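Local coordinates for protein UDP-glucose 4-epimerase (Brucella ovis, PDB 4WOK) that probably interconverts UDP-glucose and UDP-galactose by NAD-dependent inversion of the hydroxyl at C4 of the sugar, at residues 57-69 with 101-113. The protein carries 2 engineered substitutions. Residues are numbered along the deposited sequence; the frame is centred on the assembly and turned at random. Where two conformers were deposited one is given.
With NAD (nicotinamide-adenine-dinucleotide), chain B.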
ATOM      1  N   PHE A  57      -9.730 -14.694 -12.389  1.00 26.60           N
ATOM      2  CA  PHE A  57      -8.662 -14.997 -11.439  1.00 22.96           C
ATOM      3  C   PHE A  57      -7.678 -15.962 -12.063  1.00 27.75           C
ATOM      4  O   PHE A  57      -8.061 -16.989 -12.608  1.00 30.89           O
ATOM      5  CB  PHE A  57      -9.228 -15.584 -10.150  1.00 22.06           C
ATOM      6  CG  PHE A  57      -8.156 -16.080  -9.189  1.00 26.15           C
ATOM      7  CD1 PHE A  57      -7.166 -15.222  -8.738  1.00 23.12           C
ATOM      8  CD2 PHE A  57      -8.147 -17.396  -8.752  1.00 23.52           C
ATOM      9  CE1 PHE A  57      -6.169 -15.671  -7.835  1.00 23.50           C
ATOM     10  CE2 PHE A  57      -7.168 -17.851  -7.865  1.00 24.05           C
ATOM     11  CZ  PHE A  57      -6.177 -16.989  -7.415  1.00 20.50           C
ATOM     12  N   VAL A  58      -6.404 -15.605 -12.016  1.00 21.65           N
ATOM     13  CA  VAL A  58      -5.353 -16.506 -12.427  1.00 20.17           C
ATOM     14  C   VAL A  58      -4.484 -16.722 -11.211  1.00 23.46           C
ATOM     15  O   VAL A  58      -3.853 -15.778 -10.753  1.00 19.25           O
ATOM     16  CB  VAL A  58      -4.519 -15.933 -13.567  1.00 21.38           C
ATOM     17  CG1 VAL A  58      -3.382 -16.889 -13.938  1.00 21.81           C
ATOM     18  CG2 VAL A  58      -5.403 -15.645 -14.799  1.00 25.53           C
ATOM     19  N   GLU A  59      -4.465 -17.935 -10.668  1.00 21.85           N
ATOM     20  CA  GLU A  59      -3.529 -18.228  -9.581  1.00 24.70           C
ATOM     21  C   GLU A  59      -2.151 -18.417 -10.184  1.00 22.97           C
ATOM     22  O   GLU A  59      -1.975 -19.189 -11.125  1.00 21.76           O
ATOM     23  CB  GLU A  59      -3.928 -19.482  -8.796  1.00 23.98           C
ATOM     24  CG  GLU A  59      -3.155 -19.664  -7.470  1.00 19.67           C
ATOM     25  CD  GLU A  59      -1.709 -20.178  -7.626  1.00 26.11           C
ATOM     26  OE1 GLU A  59      -1.501 -21.166  -8.356  1.00 24.87           O
ATOM     27  OE2 GLU A  59      -0.778 -19.622  -6.980  1.00 29.89           O
ATOM     28  N   GLY A  60      -1.161 -17.735  -9.633  1.00 18.56           N
ATOM     29  CA  GLY A  60       0.186 -17.881 -10.143  1.00 18.39           C
ATOM     30  C   GLY A  60       1.150 -16.986  -9.397  1.00 18.45           C
ATOM     31  O   GLY A  60       0.739 -16.027  -8.733  1.00 16.94           O
ATOM     32  N   ASP A  61       2.431 -17.305  -9.517  1.00 16.52           N
ATOM     33  CA  ASP A  61       3.491 -16.521  -8.915  1.00 17.72           C
ATOM     34  C   ASP A  61       4.099 -15.613  -9.957  1.00 15.50           C
ATOM     35  O   ASP A  61       4.266 -16.022 -11.116  1.00 16.60           O
ATOM     36  CB  ASP A  61       4.576 -17.442  -8.329  1.00 20.24           C
ATOM     37  CG  ASP A  61       5.397 -16.756  -7.257  1.00 23.71           C
ATOM     38  OD1 ASP A  61       6.133 -15.789  -7.571  1.00 18.24           O
ATOM     39  OD2 ASP A  61       5.282 -17.172  -6.088  1.00 25.08           O
ATOM     40  N   ILE A  62       4.440 -14.383  -9.579  1.00 13.08           N
ATOM     41  CA  ILE A  62       5.089 -13.519 -10.568  1.00 17.04           C
ATOM     42  C   ILE A  62       6.478 -14.038 -10.958  1.00 16.80           C
ATOM     43  O   ILE A  62       7.009 -13.674 -12.019  1.00 18.26           O
ATOM     44  CB  ILE A  62       5.199 -12.065 -10.080  1.00 18.08           C
ATOM     45  CG1 ILE A  62       6.041 -11.984  -8.792  1.00 15.31           C
ATOM     46  CG2 ILE A  62       3.819 -11.491  -9.882  1.00 21.76           C
ATOM     47  CD1 ILE A  62       6.128 -10.544  -8.226  1.00 19.12           C
ATOM     48  N   LEU A  63       7.067 -14.921 -10.139  1.00 14.61           N
ATOM     49  CA  LEU A  63       8.330 -15.553 -10.525  1.00 17.66           C
ATOM     50  C   LEU A  63       8.155 -16.659 -11.584  1.00 18.35           C
ATOM     51  O   LEU A  63       9.133 -17.177 -12.118  1.00 21.84           O
ATOM     52  CB  LEU A  63       9.029 -16.138  -9.283  1.00 16.82           C
ATOM     53  CG  LEU A  63       9.525 -15.075  -8.294  1.00 18.77           C
ATOM     54  CD1 LEU A  63       9.886 -15.727  -6.919  1.00 19.10           C
ATOM     55  CD2 LEU A  63      10.732 -14.335  -8.875  1.00 19.25           C
ATOM     56  N   ASP A  64       6.912 -17.062 -11.830  1.00 20.05           N
ATOM     57  CA  ASP A  64       6.602 -18.069 -12.845  1.00 21.79           C
ATOM     58  C   ASP A  64       6.465 -17.309 -14.159  1.00 27.43           C
ATOM     59  O   ASP A  64       5.357 -16.952 -14.562  1.00 20.52           O
ATOM     60  CB  ASP A  64       5.318 -18.812 -12.474  1.00 18.87           C
ATOM     61  CG  ASP A  64       4.924 -19.908 -13.471  1.00 20.76           C
ATOM     62  OD1 ASP A  64       5.536 -20.049 -14.554  1.00 24.39           O
ATOM     63  OD2 ASP A  64       3.976 -20.649 -13.136  1.00 21.85           O
ATOM     64  N   GLN A  65       7.586 -17.012 -14.804  1.00 21.10           N
ATOM     65  CA  GLN A  65       7.548 -16.034 -15.889  1.00 23.60           C
ATOM     66  C   GLN A  65       6.736 -16.537 -17.085  1.00 24.69           C
ATOM     67  O   GLN A  65       6.043 -15.747 -17.713  1.00 20.43           O
ATOM     68  CB  GLN A  65       8.946 -15.642 -16.358  1.00 29.95           C
ATOM     69  CG  GLN A  65       8.906 -14.348 -17.195  1.00 37.66           C
ATOM     70  CD  GLN A  65      10.252 -13.959 -17.746  1.00 47.22           C
ATOM     71  OE1 GLN A  65      11.036 -13.287 -17.078  1.00 61.72           O
ATOM     72  NE2 GLN A  65      10.536 -14.385 -18.964  1.00 39.11           N
ATOM     73  N   ALA A  66       6.782 -17.838 -17.372  1.00 20.41           N
ATOM     74  CA  ALA A  66       5.969 -18.376 -18.478  1.00 26.48           C
ATOM     75  C   ALA A  66       4.483 -18.140 -18.221  1.00 27.04           C
ATOM     76  O   ALA A  66       3.739 -17.722 -19.105  1.00 23.61           O
ATOM     77  CB  ALA A  66       6.236 -19.871 -18.684  1.00 20.04           C
ATOM     78  N   ARG A  67       4.042 -18.409 -17.001  1.00 21.79           N
ATOM     79  CA  ARG A  67       2.635 -18.267 -16.689  1.00 20.96           C
ATOM     80  C   ARG A  67       2.209 -16.807 -16.736  1.00 19.64           C
ATOM     81  O   ARG A  67       1.100 -16.494 -17.148  1.00 21.35           O
ATOM     82  CB  ARG A  67       2.328 -18.851 -15.312  1.00 19.19           C
ATOM     83  CG  ARG A  67       0.833 -18.931 -14.993  1.00 21.62           C
ATOM     84  CD  ARG A  67       0.643 -19.843 -13.800  1.00 23.99           C
ATOM     85  NE  ARG A  67      -0.758 -20.001 -13.445  1.00 26.47           N
ATOM     86  CZ  ARG A  67      -1.597 -20.827 -14.057  1.00 38.42           C
ATOM     87  NH1 ARG A  67      -1.176 -21.578 -15.074  1.00 40.98           N
ATOM     88  NH2 ARG A  67      -2.857 -20.894 -13.654  1.00 33.19           N
ATOM     89  N   LEU A  68       3.089 -15.917 -16.293  1.00 20.41           N
ATOM     90  CA  LEU A  68       2.777 -14.491 -16.321  1.00 19.39           C
ATOM     91  C   LEU A  68       2.702 -13.972 -17.767  1.00 20.97           C
ATOM     92  O   LEU A  68       1.783 -13.228 -18.136  1.00 20.54           O
ATOM     93  CB  LEU A  68       3.823 -13.728 -15.514  1.00 24.22           C
ATOM     94  CG  LEU A  68       3.580 -12.264 -15.167  1.00 26.30           C
ATOM     95  CD1 LEU A  68       2.198 -12.047 -14.530  1.00 24.94           C
ATOM     96  CD2 LEU A  68       4.692 -11.835 -14.226  1.00 20.42           C
ATOM     97  N   VAL A  69       3.659 -14.376 -18.594  1.00 22.23           N
ATOM     98  CA  VAL A  69       3.618 -14.020 -20.017  1.00 20.96           C
ATOM     99  C   VAL A  69       2.358 -14.562 -20.696  1.00 22.82           C
ATOM    100  O   VAL A  69       1.685 -13.855 -21.466  1.00 23.94           O
ATOM    101  CB  VAL A  69       4.876 -14.537 -20.740  1.00 22.22           C
ATOM    102  CG1 VAL A  69       4.711 -14.474 -22.252  1.00 19.56           C
ATOM    103  CG2 VAL A  69       6.104 -13.736 -20.302  1.00 20.31           C
ATOM    104  N   ARG A 101      14.225 -11.630  -2.939  1.00 16.25           N
ATOM    105  CA  ARG A 101      13.676 -12.589  -3.903  1.00 21.40           C
ATOM    106  C   ARG A 101      12.316 -12.130  -4.447  1.00 22.79           C
ATOM    107  O   ARG A 101      12.121 -12.035  -5.655  1.00 19.03           O
ATOM    108  CB  ARG A 101      13.533 -13.971  -3.280  1.00 20.60           C
ATOM    109  CG  ARG A 101      12.743 -14.960  -4.142  1.00 21.91           C
ATOM    110  CD  ARG A 101      12.646 -16.336  -3.489  1.00 25.05           C
ATOM    111  NE  ARG A 101      11.876 -17.284  -4.303  1.00 24.63           N
ATOM    112  CZ  ARG A 101      12.409 -18.044  -5.254  1.00 28.92           C
ATOM    113  NH1 ARG A 101      13.709 -17.971  -5.513  1.00 33.65           N
ATOM    114  NH2 ARG A 101      11.647 -18.885  -5.949  1.00 31.76           N
ATOM    115  N   ASN A 102      11.375 -11.859  -3.543  1.00 20.91           N
ATOM    116  CA  ASN A 102      10.016 -11.489  -3.947  1.00 23.28           C
ATOM    117  C   ASN A 102       9.968 -10.098  -4.572  1.00 24.64           C
ATOM    118  O   ASN A 102       9.357  -9.888  -5.626  1.00 25.61           O
ATOM    119  CB  ASN A 102       9.067 -11.548  -2.741  1.00 18.29           C
ATOM    120  CG  ASN A 102       7.692 -12.147  -3.084  1.00 38.02           C
ATOM    121  OD1 ASN A 102       7.580 -13.097  -3.873  1.00 33.26           O
ATOM    122  ND2 ASN A 102       6.641 -11.601  -2.464  1.00 45.12           N
ATOM    123  N   ASN A 103      10.617  -9.138  -3.937  1.00 18.31           N
ATOM    124  CA  ASN A 103      10.466  -7.751  -4.361  1.00 19.78           C
ATOM    125  C   ASN A 103      11.384  -7.297  -5.492  1.00 23.70           C
ATOM    126  O   ASN A 103      10.993  -6.458  -6.306  1.00 23.81           O
ATOM    127  CB  ASN A 103      10.670  -6.837  -3.172  1.00 24.88           C
ATOM    128  CG  ASN A 103       9.657  -7.089  -2.075  1.00 36.26           C
ATOM    129  OD1 ASN A 103       8.842  -8.020  -2.165  1.00 30.06           O
ATOM    130  ND2 ASN A 103       9.691  -6.258  -1.034  1.00 32.84           N
ATOM    131  N   VAL A 104      12.602  -7.826  -5.544  1.00 19.72           N
ATOM    132  CA  VAL A 104      13.507  -7.490  -6.643  1.00 17.82           C
ATOM    133  C   VAL A 104      13.401  -8.545  -7.748  1.00 20.70           C
ATOM    134  O   VAL A 104      13.069  -8.216  -8.878  1.00 20.18           O
ATOM    135  CB  VAL A 104      14.972  -7.357  -6.165  1.00 20.13           C
ATOM    136  CG1 VAL A 104      15.901  -6.991  -7.340  1.00 16.79           C
ATOM    137  CG2 VAL A 104      15.055  -6.293  -5.061  1.00 18.20           C
ATOM    138  N   GLY A 105      13.680  -9.804  -7.426  1.00 16.13           N
ATOM    139  CA  GLY A 105      13.497 -10.875  -8.399  1.00 23.41           C
ATOM    140  C   GLY A 105      12.080 -10.945  -8.972  1.00 21.55           C
ATOM    141  O   GLY A 105      11.898 -11.076 -10.190  1.00 16.44           O
ATOM    142  N   GLY A 106      11.073 -10.862  -8.107  1.00 19.09           N
ATOM    143  CA  GLY A 106       9.689 -10.918  -8.560  1.00 20.62           C
ATOM    144  C   GLY A 106       9.337  -9.748  -9.471  1.00 20.10           C
ATOM    145  O   GLY A 106       8.672  -9.908 -10.500  1.00 17.75           O
ATOM    146  N   THR A 107       9.748  -8.547  -9.091  1.00 15.38           N
ATOM    147  CA  THR A 107       9.464  -7.392  -9.940  1.00 16.41           C
ATOM    148  C   THR A 107      10.199  -7.509 -11.277  1.00 19.38           C
ATOM    149  O   THR A 107       9.639  -7.186 -12.322  1.00 19.52           O
ATOM    150  CB  THR A 107       9.839  -6.075  -9.225  1.00 18.56           C
ATOM    151  OG1 THR A 107       8.988  -5.927  -8.080  1.00 19.04           O
ATOM    152  CG2 THR A 107       9.645  -4.862 -10.166  1.00 17.35           C
ATOM    153  N   GLN A 108      11.438  -7.994 -11.272  1.00 16.37           N
ATOM    154  CA  GLN A 108      12.141  -8.105 -12.547  1.00 17.30           C
ATOM    155  C   GLN A 108      11.412  -9.081 -13.464  1.00 18.07           C
ATOM    156  O   GLN A 108      11.283  -8.846 -14.667  1.00 17.66           O
ATOM    157  CB  GLN A 108      13.599  -8.564 -12.398  1.00 14.93           C
ATOM    158  CG  GLN A 108      14.240  -8.627 -13.813  1.00 16.78           C
ATOM    159  CD  GLN A 108      15.704  -9.025 -13.815  1.00 24.33           C
ATOM    160  OE1 GLN A 108      16.287  -9.322 -12.775  1.00 20.80           O
ATOM    161  NE2 GLN A 108      16.303  -9.032 -14.998  1.00 26.02           N
ATOM    162  N   SER A 109      10.917 -10.165 -12.891  1.00 15.57           N
ATOM    163  CA  SER A 109      10.174 -11.137 -13.672  1.00 18.22           C
ATOM    164  C   SER A 109       8.929 -10.462 -14.280  1.00 18.49           C
ATOM    165  O   SER A 109       8.609 -10.660 -15.452  1.00 16.34           O
ATOM    166  CB  SER A 109       9.796 -12.328 -12.794  1.00 20.98           C
ATOM    167  OG  SER A 109       9.117 -13.321 -13.534  1.00 18.32           O
ATOM    168  N   LEU A 110       8.234  -9.654 -13.490  1.00 16.67           N
ATOM    169  CA  LEU A 110       7.054  -8.961 -13.995  0.58 18.24           C
ATOM    170  C   LEU A 110       7.419  -7.982 -15.100  1.00 17.39           C
ATOM    171  O   LEU A 110       6.726  -7.897 -16.120  1.00 18.42           O
ATOM    172  CB  LEU A 110       6.325  -8.232 -12.863  0.58 17.71           C
ATOM    173  CG  LEU A 110       5.172  -7.334 -13.329  0.58 18.63           C
ATOM    174  CD1 LEU A 110       3.979  -8.146 -13.814  0.58 16.89           C
ATOM    175  CD2 LEU A 110       4.758  -6.389 -12.210  0.58 16.73           C
ATOM    176  N   LEU A 111       8.509  -7.238 -14.916  1.00 16.38           N
ATOM    177  CA  LEU A 111       8.881  -6.249 -15.925  1.00 18.49           C
ATOM    178  C   LEU A 111       9.363  -6.937 -17.192  1.00 19.54           C
ATOM    179  O   LEU A 111       9.122  -6.446 -18.300  1.00 19.82           O
ATOM    180  CB  LEU A 111       9.948  -5.296 -15.384  1.00 19.07           C
ATOM    181  CG  LEU A 111       9.498  -4.429 -14.194  1.00 19.35           C
ATOM    182  CD1 LEU A 111      10.610  -3.471 -13.873  1.00 18.72           C
ATOM    183  CD2 LEU A 111       8.198  -3.636 -14.509  1.00 21.86           C
ATOM    184  N   ASP A 112      10.042  -8.075 -17.053  1.00 19.76           N
ATOM    185  CA  ASP A 112      10.411  -8.820 -18.268  1.00 19.92           C
ATOM    186  C   ASP A 112       9.158  -9.306 -19.008  1.00 20.55           C
ATOM    187  O   ASP A 112       9.076  -9.204 -20.220  1.00 20.90           O
ATOM    188  CB  ASP A 112      11.325 -10.003 -17.937  1.00 16.73           C
ATOM    189  CG  ASP A 112      12.748  -9.577 -17.620  1.00 22.15           C
ATOM    190  OD1 ASP A 112      13.163  -8.497 -18.060  1.00 23.02           O
ATOM    191  OD2 ASP A 112      13.473 -10.329 -16.931  1.00 20.77           O
ATOM    192  N   ALA A 113       8.176  -9.831 -18.272  1.00 17.64           N
ATOM    193  CA  ALA A 113       6.933 -10.285 -18.887  1.00 17.47           C
ATOM    194  C   ALA A 113       6.259  -9.139 -19.644  1.00 18.89           C
ATOM    195  O   ALA A 113       5.740  -9.324 -20.749  1.00 19.02           O
ATOM    196  CB  ALA A 113       5.997 -10.835 -17.838  1.00 16.23           C
TER
HETATM  197  PA  NAD B 400      -1.286  -7.920   0.939  1.00 18.84           P
HETATM  198  O1A NAD B 400      -0.258  -8.955   1.353  1.00 20.23           O
HETATM  199  O2A NAD B 400      -2.715  -7.923   1.397  1.00 19.51           O
HETATM  200  O5B NAD B 400      -1.414  -8.116  -0.779  1.00 21.21           O
HETATM  201  C5B NAD B 400      -0.242  -8.692  -1.314  1.00 15.40           C
HETATM  202  C4B NAD B 400      -0.753  -9.602  -2.462  1.00 15.82           C
HETATM  203  O4B NAD B 400       0.342 -10.027  -3.285  1.00 18.45           O
HETATM  204  C3B NAD B 400      -1.324 -10.824  -1.733  1.00 16.03           C
HETATM  205  O3B NAD B 400      -2.580 -11.103  -2.299  1.00 16.55           O
HETATM  206  C2B NAD B 400      -0.280 -11.923  -2.052  1.00 14.48           C
HETATM  207  O2B NAD B 400      -0.877 -13.157  -2.132  1.00 15.62           O
HETATM  208  C1B NAD B 400       0.226 -11.452  -3.465  1.00 14.01           C
HETATM  209  N9A NAD B 400       1.610 -11.888  -3.735  1.00 15.86           N
HETATM  210  C8A NAD B 400       2.758 -11.752  -2.925  1.00 17.63           C
HETATM  211  N7A NAD B 400       3.859 -12.236  -3.510  1.00 17.63           N
HETATM  212  C5A NAD B 400       3.405 -12.711  -4.747  1.00 20.33           C
HETATM  213  C6A NAD B 400       4.079 -13.343  -5.815  1.00 19.91           C
HETATM  214  N6A NAD B 400       5.428 -13.598  -5.734  1.00 14.20           N
HETATM  215  N1A NAD B 400       3.390 -13.700  -6.925  1.00 18.63           N
HETATM  216  C2A NAD B 400       2.044 -13.433  -6.954  1.00 14.25           C
HETATM  217  N3A NAD B 400       1.265 -12.845  -6.001  1.00 15.49           N
HETATM  218  C4A NAD B 400       2.008 -12.492  -4.907  1.00 15.97           C
HETATM  219  O3  NAD B 400      -0.406  -6.595   1.172  1.00 18.72           O
HETATM  220  PN  NAD B 400      -1.114  -5.178   0.847  1.00 23.39           P
HETATM  221  O1N NAD B 400      -2.364  -5.152   0.014  1.00 20.36           O
HETATM  222  O2N NAD B 400      -0.877  -4.381   2.081  1.00 29.35           O
HETATM  223  O5D NAD B 400       0.024  -4.246  -0.059  1.00 34.97           O
HETATM  224  C5D NAD B 400       0.306  -4.785  -1.254  1.00 36.16           C
HETATM  225  C4D NAD B 400       1.216  -3.774  -1.952  1.00 23.04           C
HETATM  226  O4D NAD B 400       1.094  -2.462  -1.266  1.00 21.98           O
HETATM  227  C3D NAD B 400       2.687  -4.200  -1.770  1.00 26.13           C
HETATM  228  O3D NAD B 400       3.350  -3.757  -2.911  1.00 30.12           O
HETATM  229  C2D NAD B 400       3.091  -3.371  -0.546  1.00 32.83           C
HETATM  230  O2D NAD B 400       4.428  -3.069  -0.474  1.00 40.86           O
HETATM  231  C1D NAD B 400       2.386  -2.056  -0.954  1.00 24.26           C
HETATM  232  N1N NAD B 400       2.337  -1.127   0.285  1.00 25.24           N
HETATM  233  C2N NAD B 400       1.440  -1.458   1.299  1.00 26.59           C
HETATM  234  C3N NAD B 400       1.381  -0.618   2.442  1.00 25.97           C
HETATM  235  C7N NAD B 400       0.419  -0.965   3.546  1.00 31.14           C
HETATM  236  O7N NAD B 400       0.319  -0.236   4.538  1.00 25.78           O
HETATM  237  N7N NAD B 400      -0.344  -2.110   3.422  1.00 20.89           N
HETATM  238  C4N NAD B 400       2.222   0.495   2.519  1.00 27.60           C
HETATM  239  C5N NAD B 400       3.110   0.793   1.486  1.00 32.73           C
HETATM  240  C6N NAD B 400       3.165  -0.036   0.357  1.00 31.50           C
HETATM  241  O   HOH W   1       7.039 -16.191  -4.257  1.00 25.26           O
HETATM  242  O   HOH W   2      13.081 -12.678 -15.840  1.00 35.01           O
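L63 packs against the glycine pair of helix 96-116: its CD2 lies 3.6 Å from G106 N, while CD1 sits over one face of the R101 guanidinium. Of the two glycines I62 CD1 reaches G106 alone, 3.5 Å from its O. With no side chain on G106, its CA comes within 5.2 Å of L63 CA. S109 OG donates to I62 O at 2.6 Å, in the carbonyl plane (C=O...donor angle 151°), the one direct hydrogen bond between the segments. Farther along, L68 CG and V69 CG2 lie 3.9 and 3.8 Å from A113 CB, and L68 CD2 meets L110 CD1. The axes of 65-69 and 101-113 cross at -41°. Q65 OE1 and the D112 carboxylate share a water; D112 OD1 is held by Y165 and R115. At the other end both segments read the adenine: I62 N donates to NAD N1A (2.9 Å), N6A to D61 OD1 and N102 OD1, and N102 ND2 to N7A (3.0 Å). D61 OD1 also accepts from L63 N, an Asx turn that, together with N43 at OD2, is consistent with a fixed carboxylate. This is the adenine end of the NAD site in a Rossmann fold.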